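Local coordinates for protein beta-galactosidase (Marinomonas sp. ef1, PDB 6Y2K) that hydrolyses beta-galactosides as a cold-active GH42 beta-galactosidase that assembles into a hexamer, at residues A75-W80 with R103-F108; W137-E142 with L239-M244. One frame throughout, in Å; residues are numbered along the deposited sequence.

Interaction 1 (A75-W80 with R103-F108)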
loop_
_atom_site.group_PDB
_atom_site.type_symbol
_atom_site.label_atom_id
_atom_site.label_comp_id
_atom_site.label_asym_id
_atom_site.label_seq_id
_atom_site.Cartn_x
_atom_site.Cartn_y
_atom_site.Cartn_z
ATOM N N ALA A 75 46.874 -22.634 -5.080
ATOM C CA ALA A 75 45.808 -21.673 -5.394
ATOM C C ALA A 75 46.352 -20.330 -5.841
ATOM O O ALA A 75 45.684 -19.616 -6.596
ATOM C CB ALA A 75 44.898 -21.473 -4.186
ATOM N N THR A 76 47.543 -19.985 -5.355
ATOM C CA THR A 76 48.149 -18.679 -5.572
ATOM C C THR A 76 49.623 -18.812 -5.984
ATOM O O THR A 76 50.517 -18.502 -5.198
ATOM C CB THR A 76 48.014 -17.794 -4.308
ATOM O OG1 THR A 76 48.308 -18.554 -3.133
ATOM C CG2 THR A 76 46.606 -17.259 -4.185
ATOM N N PRO A 77 49.883 -19.269 -7.230
ATOM C CA PRO A 77 51.274 -19.331 -7.693
ATOM C C PRO A 77 51.872 -17.928 -7.910
ATOM O O PRO A 77 51.114 -16.975 -8.159
ATOM C CB PRO A 77 51.178 -20.101 -9.013
ATOM C CG PRO A 77 49.792 -19.825 -9.504
ATOM C CD PRO A 77 48.942 -19.744 -8.265
ATOM N N PRO A 78 53.213 -17.792 -7.797
ATOM C CA PRO A 78 53.817 -16.457 -7.871
ATOM C C PRO A 78 53.863 -15.877 -9.281
ATOM O O PRO A 78 53.751 -16.617 -10.257
ATOM C CB PRO A 78 55.249 -16.668 -7.341
ATOM C CG PRO A 78 55.364 -18.099 -6.949
ATOM C CD PRO A 78 54.224 -18.842 -7.581
ATOM N N LYS A 79 54.082 -14.565 -9.369
ATOM C CA LYS A 79 54.079 -13.865 -10.655
ATOM C C LYS A 79 55.195 -14.338 -11.594
ATOM O O LYS A 79 54.980 -14.444 -12.808
ATOM C CB LYS A 79 54.184 -12.354 -10.454
ATOM C CG LYS A 79 54.051 -11.512 -11.728
ATOM C CD LYS A 79 52.869 -11.911 -12.608
ATOM C CE LYS A 79 52.322 -10.721 -13.398
ATOM N NZ LYS A 79 53.359 -10.102 -14.272
ATOM N N TRP A 80 56.377 -14.642 -11.045
ATOM C CA TRP A 80 57.459 -15.178 -11.880
ATOM C C TRP A 80 57.039 -16.462 -12.604
ATOM O O TRP A 80 57.419 -16.688 -13.750
ATOM C CB TRP A 80 58.760 -15.386 -11.087
ATOM C CG TRP A 80 58.721 -16.401 -9.984
ATOM C CD1 TRP A 80 58.669 -16.137 -8.655
ATOM C CD2 TRP A 80 58.766 -17.831 -10.106
ATOM N NE1 TRP A 80 58.673 -17.304 -7.933
ATOM C CE2 TRP A 80 58.731 -18.361 -8.799
ATOM C CE3 TRP A 80 58.849 -18.718 -11.187
ATOM C CZ2 TRP A 80 58.755 -19.738 -8.546
ATOM C CZ3 TRP A 80 58.873 -20.082 -10.938
ATOM C CH2 TRP A 80 58.827 -20.578 -9.626
ATOM N N ARG A 103 43.793 -14.029 -6.672
ATOM C CA ARG A 103 44.095 -15.451 -6.451
ATOM C C ARG A 103 43.381 -16.309 -7.486
ATOM O O ARG A 103 42.528 -15.809 -8.217
ATOM C CB ARG A 103 43.704 -15.890 -5.024
ATOM C CG ARG A 103 42.239 -15.676 -4.647
ATOM C CD ARG A 103 41.925 -16.271 -3.276
ATOM N NE ARG A 103 40.554 -15.986 -2.847
ATOM C CZ ARG A 103 40.071 -16.207 -1.620
ATOM N NH1 ARG A 103 40.831 -16.711 -0.640
ATOM N NH2 ARG A 103 38.801 -15.906 -1.366
ATOM N N ARG A 104 43.752 -17.594 -7.530
ATOM C CA ARG A 104 43.150 -18.599 -8.416
ATOM C C ARG A 104 43.356 -18.314 -9.916
ATOM O O ARG A 104 42.535 -18.688 -10.758
ATOM C CB ARG A 104 41.660 -18.810 -8.077
ATOM C CG ARG A 104 41.406 -19.357 -6.667
ATOM C CD ARG A 104 40.144 -20.225 -6.634
ATOM N NE ARG A 104 40.289 -21.244 -7.654
ATOM C CZ ARG A 104 41.042 -22.330 -7.527
ATOM N NH1 ARG A 104 41.658 -22.620 -6.382
ATOM N NH2 ARG A 104 41.163 -23.151 -8.551
ATOM N N HIS A 105 44.507 -17.729 -10.233
ATOM C CA HIS A 105 44.889 -17.355 -11.616
ATOM C C HIS A 105 45.530 -18.526 -12.374
ATOM O O HIS A 105 46.717 -18.518 -12.700
ATOM C CB HIS A 105 45.810 -16.115 -11.622
ATOM C CG HIS A 105 46.761 -16.072 -10.469
ATOM N ND1 HIS A 105 46.441 -15.456 -9.279
ATOM C CD2 HIS A 105 47.991 -16.613 -10.297
ATOM C CE1 HIS A 105 47.447 -15.590 -8.435
ATOM N NE2 HIS A 105 48.402 -16.288 -9.026
ATOM N N TYR A 106 44.719 -19.539 -12.653
ATOM C CA TYR A 106 45.089 -20.619 -13.552
ATOM C C TYR A 106 43.841 -21.323 -14.062
ATOM O O TYR A 106 42.791 -21.296 -13.403
ATOM C CB TYR A 106 46.008 -21.640 -12.859
ATOM C CG TYR A 106 45.399 -22.405 -11.691
ATOM C CD1 TYR A 106 44.687 -23.592 -11.897
ATOM C CD2 TYR A 106 45.569 -21.966 -10.375
ATOM C CE1 TYR A 106 44.141 -24.307 -10.830
ATOM C CE2 TYR A 106 45.019 -22.663 -9.305
ATOM C CZ TYR A 106 44.313 -23.836 -9.535
ATOM O OH TYR A 106 43.780 -24.531 -8.472
ATOM N N THR A 107 43.957 -21.946 -15.228
ATOM C CA THR A 107 42.953 -22.907 -15.667
ATOM C C THR A 107 43.413 -24.306 -15.276
ATOM O O THR A 107 44.594 -24.646 -15.427
ATOM C CB THR A 107 42.612 -22.860 -17.169
ATOM O OG1 THR A 107 41.889 -24.054 -17.517
ATOM C CG2 THR A 107 43.854 -22.734 -18.063
ATOM N N PHE A 108 42.465 -25.107 -14.786
ATOM C CA PHE A 108 42.698 -26.514 -14.426
ATOM C C PHE A 108 43.166 -27.363 -15.622
ATOM O O PHE A 108 43.743 -28.446 -15.430
ATOM C CB PHE A 108 41.412 -27.141 -13.866
ATOM C CG PHE A 108 41.011 -26.629 -12.515
ATOM C CD1 PHE A 108 41.560 -27.182 -11.371
ATOM C CD2 PHE A 108 40.058 -25.614 -12.378
ATOM C CE1 PHE A 108 41.191 -26.735 -10.112
ATOM C CE2 PHE A 108 39.688 -25.160 -11.123
ATOM C CZ PHE A 108 40.253 -25.723 -9.988
#
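His-105 reaches across to Pro-77 and hydrogen-bonds through NE2 to its backbone O at 2.9 Å. The bond is nearly straight, 169° at the hydrogen. It lies in the carbonyl plane, on a lone pair, and close to the plane of the imidazole. The ring of Pro-77 comes from the opposite direction. Its CD sits 3.6 Å from NE2 of His-105, and its CG also touches the imidazole. The first torsion of His-105 (chi1 36°) holds CG between the backbone N and the carbonyl carbon, and this turns the ring back to Pro-77. A leucine in its place would probably leave the carbonyl of Pro-77 without this donor and the two segments without their side-chain hydrogen bond. His-105 is also the centre of an inverse gamma turn.

The tight part continues at Ala-75 and Thr-76. The O of Ala-75 accepts the backbone N of Arg-104 at 2.9 Å. The edge of the Tyr-106 ring meets the Ala-75 CA. CB of Ala-75 lies 4.1 Å from NH1 of Arg-104, which forms a salt bridge to Asp-140. The ring of Tyr-106 also stacks on Phe-222. CG2 of Thr-76 packs on CB of Arg-103 at 3.3 Å. Trp-183 of a neighbouring subunit packs on both residues, and Val-200 of that subunit packs on His-105.

The looser side is the outer end of Arg-103, a partly exposed residue. Its chain runs extended and leads away from 75-80. NE hydrogen-bonds to His-146, and NH2 to a bound glycerol.

The contact closes the long connection between barrel strand 67-71 and helix 111-128 on itself, across helix 79-84. Such strand-to-helix connections surround the active-site end of a TIM barrel.

Interaction 2 (W137-E142 with L239-M244)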
loop_
_atom_site.group_PDB
_atom_site.type_symbol
_atom_site.label_atom_id
_atom_site.label_comp_id
_atom_site.label_asym_id
_atom_site.label_seq_id
_atom_site.Cartn_x
_atom_site.Cartn_y
_atom_site.Cartn_z
ATOM N N TRP A 137 46.445 -33.012 5.118
ATOM C CA TRP A 137 46.778 -32.070 4.047
ATOM C C TRP A 137 45.518 -31.543 3.386
ATOM O O TRP A 137 44.625 -32.327 3.069
ATOM C CB TRP A 137 47.622 -32.739 2.959
ATOM C CG TRP A 137 49.009 -33.151 3.357
ATOM C CD1 TRP A 137 49.362 -34.280 4.030
ATOM C CD2 TRP A 137 50.222 -32.458 3.067
ATOM N NE1 TRP A 137 50.720 -34.327 4.189
ATOM C CE2 TRP A 137 51.276 -33.225 3.600
ATOM C CE3 TRP A 137 50.525 -31.265 2.394
ATOM C CZ2 TRP A 137 52.619 -32.840 3.488
ATOM C CZ3 TRP A 137 51.859 -30.880 2.279
ATOM C CH2 TRP A 137 52.888 -31.661 2.830
ATOM N N GLN A 138 45.463 -30.227 3.165
ATOM C CA GLN A 138 44.452 -29.608 2.292
ATOM C C GLN A 138 45.076 -29.386 0.923
ATOM O O GLN A 138 46.100 -28.704 0.817
ATOM C CB GLN A 138 43.981 -28.257 2.848
ATOM C CG GLN A 138 42.978 -27.531 1.942
ATOM C CD GLN A 138 42.581 -26.172 2.470
ATOM O OE1 GLN A 138 41.838 -26.080 3.437
ATOM N NE2 GLN A 138 43.068 -25.107 1.830
ATOM N N THR A 139 44.473 -29.946 -0.124
ATOM C CA THR A 139 44.921 -29.676 -1.493
ATOM C C THR A 139 44.426 -28.304 -1.947
ATOM O O THR A 139 43.237 -28.031 -1.884
ATOM C CB THR A 139 44.413 -30.734 -2.478
ATOM O OG1 THR A 139 42.996 -30.891 -2.330
ATOM C CG2 THR A 139 45.109 -32.068 -2.224
ATOM N N ASP A 140 45.337 -27.435 -2.374
ATOM C CA ASP A 140 44.964 -26.167 -3.006
ATOM C C ASP A 140 44.106 -25.340 -1.997
ATOM O O ASP A 140 44.393 -25.351 -0.780
ATOM C CB ASP A 140 44.269 -26.485 -4.351
ATOM C CG ASP A 140 44.254 -25.315 -5.345
ATOM O OD1 ASP A 140 43.283 -24.511 -5.284
ATOM O OD2 ASP A 140 45.146 -25.251 -6.228
ATOM N N ASN A 141 43.100 -24.612 -2.481
ATOM C CA ASN A 141 42.207 -23.824 -1.631
ATOM C C ASN A 141 40.983 -23.395 -2.443
ATOM O O ASN A 141 41.103 -22.577 -3.352
ATOM C CB ASN A 141 42.905 -22.575 -1.078
ATOM C CG ASN A 141 42.058 -21.861 -0.036
ATOM O OD1 ASN A 141 41.965 -22.307 1.126
ATOM N ND2 ASN A 141 41.417 -20.763 -0.443
ATOM N N GLU A 142 39.827 -23.968 -2.117
ATOM C CA GLU A 142 38.541 -23.578 -2.701
ATOM C C GLU A 142 38.562 -23.625 -4.225
ATOM O O GLU A 142 38.421 -22.605 -4.905
ATOM C CB GLU A 142 38.096 -22.188 -2.198
ATOM C CG GLU A 142 37.737 -22.121 -0.713
ATOM C CD GLU A 142 37.053 -20.810 -0.329
ATOM O OE1 GLU A 142 37.399 -19.764 -0.916
ATOM O OE2 GLU A 142 36.161 -20.817 0.557
ATOM N N LEU A 239 43.570 -36.611 3.824
ATOM C CA LEU A 239 43.577 -35.691 2.683
ATOM C C LEU A 239 42.180 -35.095 2.550
ATOM O O LEU A 239 41.180 -35.822 2.540
ATOM C CB LEU A 239 44.004 -36.419 1.412
ATOM C CG LEU A 239 45.316 -37.223 1.530
ATOM C CD1 LEU A 239 45.689 -37.835 0.198
ATOM C CD2 LEU A 239 46.449 -36.345 2.044
ATOM N N VAL A 240 42.132 -33.770 2.458
ATOM C CA VAL A 240 40.889 -33.011 2.515
ATOM C C VAL A 240 40.949 -31.874 1.502
ATOM O O VAL A 240 42.039 -31.417 1.136
ATOM C CB VAL A 240 40.644 -32.481 3.960
ATOM C CG1 VAL A 240 41.733 -31.525 4.420
ATOM C CG2 VAL A 240 39.274 -31.826 4.109
ATOM N N HIS A 241 39.780 -31.454 1.026
ATOM C CA HIS A 241 39.648 -30.196 0.313
ATOM C C HIS A 241 38.546 -29.348 0.955
ATOM O O HIS A 241 37.628 -29.887 1.594
ATOM C CB HIS A 241 39.381 -30.400 -1.181
ATOM C CG HIS A 241 39.421 -29.116 -1.941
ATOM N ND1 HIS A 241 40.600 -28.455 -2.207
ATOM C CD2 HIS A 241 38.428 -28.307 -2.382
ATOM C CE1 HIS A 241 40.334 -27.315 -2.817
ATOM N NE2 HIS A 241 39.024 -27.198 -2.932
ATOM N N ASN A 242 38.668 -28.024 0.815
ATOM C CA ASN A 242 37.705 -27.081 1.397
ATOM C C ASN A 242 36.723 -26.558 0.332
ATOM O O ASN A 242 37.070 -25.724 -0.497
ATOM C CB ASN A 242 38.403 -25.954 2.193
ATOM C CG ASN A 242 39.382 -25.128 1.366
ATOM O OD1 ASN A 242 39.995 -25.613 0.411
ATOM N ND2 ASN A 242 39.537 -23.862 1.746
ATOM N N TYR A 243 35.502 -27.092 0.379
ATOM C CA TYR A 243 34.415 -26.737 -0.534
ATOM C C TYR A 243 33.652 -25.518 -0.016
ATOM O O TYR A 243 33.917 -25.027 1.088
ATOM C CB TYR A 243 33.460 -27.922 -0.703
ATOM C CG TYR A 243 34.147 -29.215 -1.079
ATOM C CD1 TYR A 243 34.931 -29.298 -2.225
ATOM C CD2 TYR A 243 33.996 -30.367 -0.299
ATOM C CE1 TYR A 243 35.561 -30.488 -2.584
ATOM C CE2 TYR A 243 34.617 -31.564 -0.652
ATOM C CZ TYR A 243 35.402 -31.621 -1.796
ATOM O OH TYR A 243 36.026 -32.812 -2.154
ATOM N N MET A 244 32.705 -25.032 -0.815
ATOM C CA MET A 244 32.039 -23.758 -0.537
ATOM C C MET A 244 30.528 -23.888 -0.475
ATOM O O MET A 244 29.954 -24.867 -0.953
ATOM C CB MET A 244 32.417 -22.737 -1.603
ATOM C CG MET A 244 33.903 -22.410 -1.636
ATOM S SD MET A 244 34.370 -21.410 -3.054
ATOM C CE MET A 244 34.273 -22.608 -4.381
#
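Trp-137 and Leu-239 face each other in a parallel pairing of strands 134-138 and 238-244, neighbours in the TIM barrel. The backbone bonds are regular: Val-240 N donates to Trp-137 O at 2.9 Å, and Thr-139 N donates to Val-240 O at 3.1 Å. Beyond Gln-138, 137-142 turns into a loop, and side chains take over the bonding.

Apolar contact is modest. CB of Trp-137 lies beside CD2 of Leu-239, the two side chains pointing the same way. Separately, Met-244 crosses Glu-142 at about a right angle, its CG and SD in van der Waals contact with the Glu-142 side chain.

The polar side chains hold the loop. His-241 ND1 donates to Thr-139 O at 2.7 Å, with the oxygen near the imidazole plane. With CG anti to the backbone N (chi1 -173°), the imidazole crosses Thr-139 at about a right angle. The amides of Gln-138 and Asn-242 are stacked, their planes 16° apart. Gln-138 NE2 instead donates to Asp-140 O, bracing the turn from within. Glu-142 OE1 binds a glycerol, and its side chain packs on Glu-314. In GH42 enzymes the Asn-Glu pair after this strand carries the acid/base, so Glu-142 probably has that role.

Asn-242 grips the Asn-Glu pair with both ends of its amide. ND2 donates to Asn-141 OD1 at 2.9 Å, and OD1 accepts Glu-142 N at 3.0 Å from above its carbonyl plane.

The two interactions follow one another along the chain, and their centres lie about 16 Å apart. All four segments belong to the TIM-barrel domain. Interaction 2 pairs strands 134-138 and 238-244. Interaction 1 lies farther from the centre of the chain, in the connection between strand 67-71 and helix 111-128. They meet at Asp-140. Arg-104 NH1 forms a salt bridge to Asp-140 OD1 at 2.7 Å, and Tyr-106 OH probably hydrogen-bonds to OD2 of Asp-140. The outer segments probably help to fix the turn before Glu-142. Interaction 1 also touches a second subunit, which places it between the probable active site and a subunit interface of the hexamer.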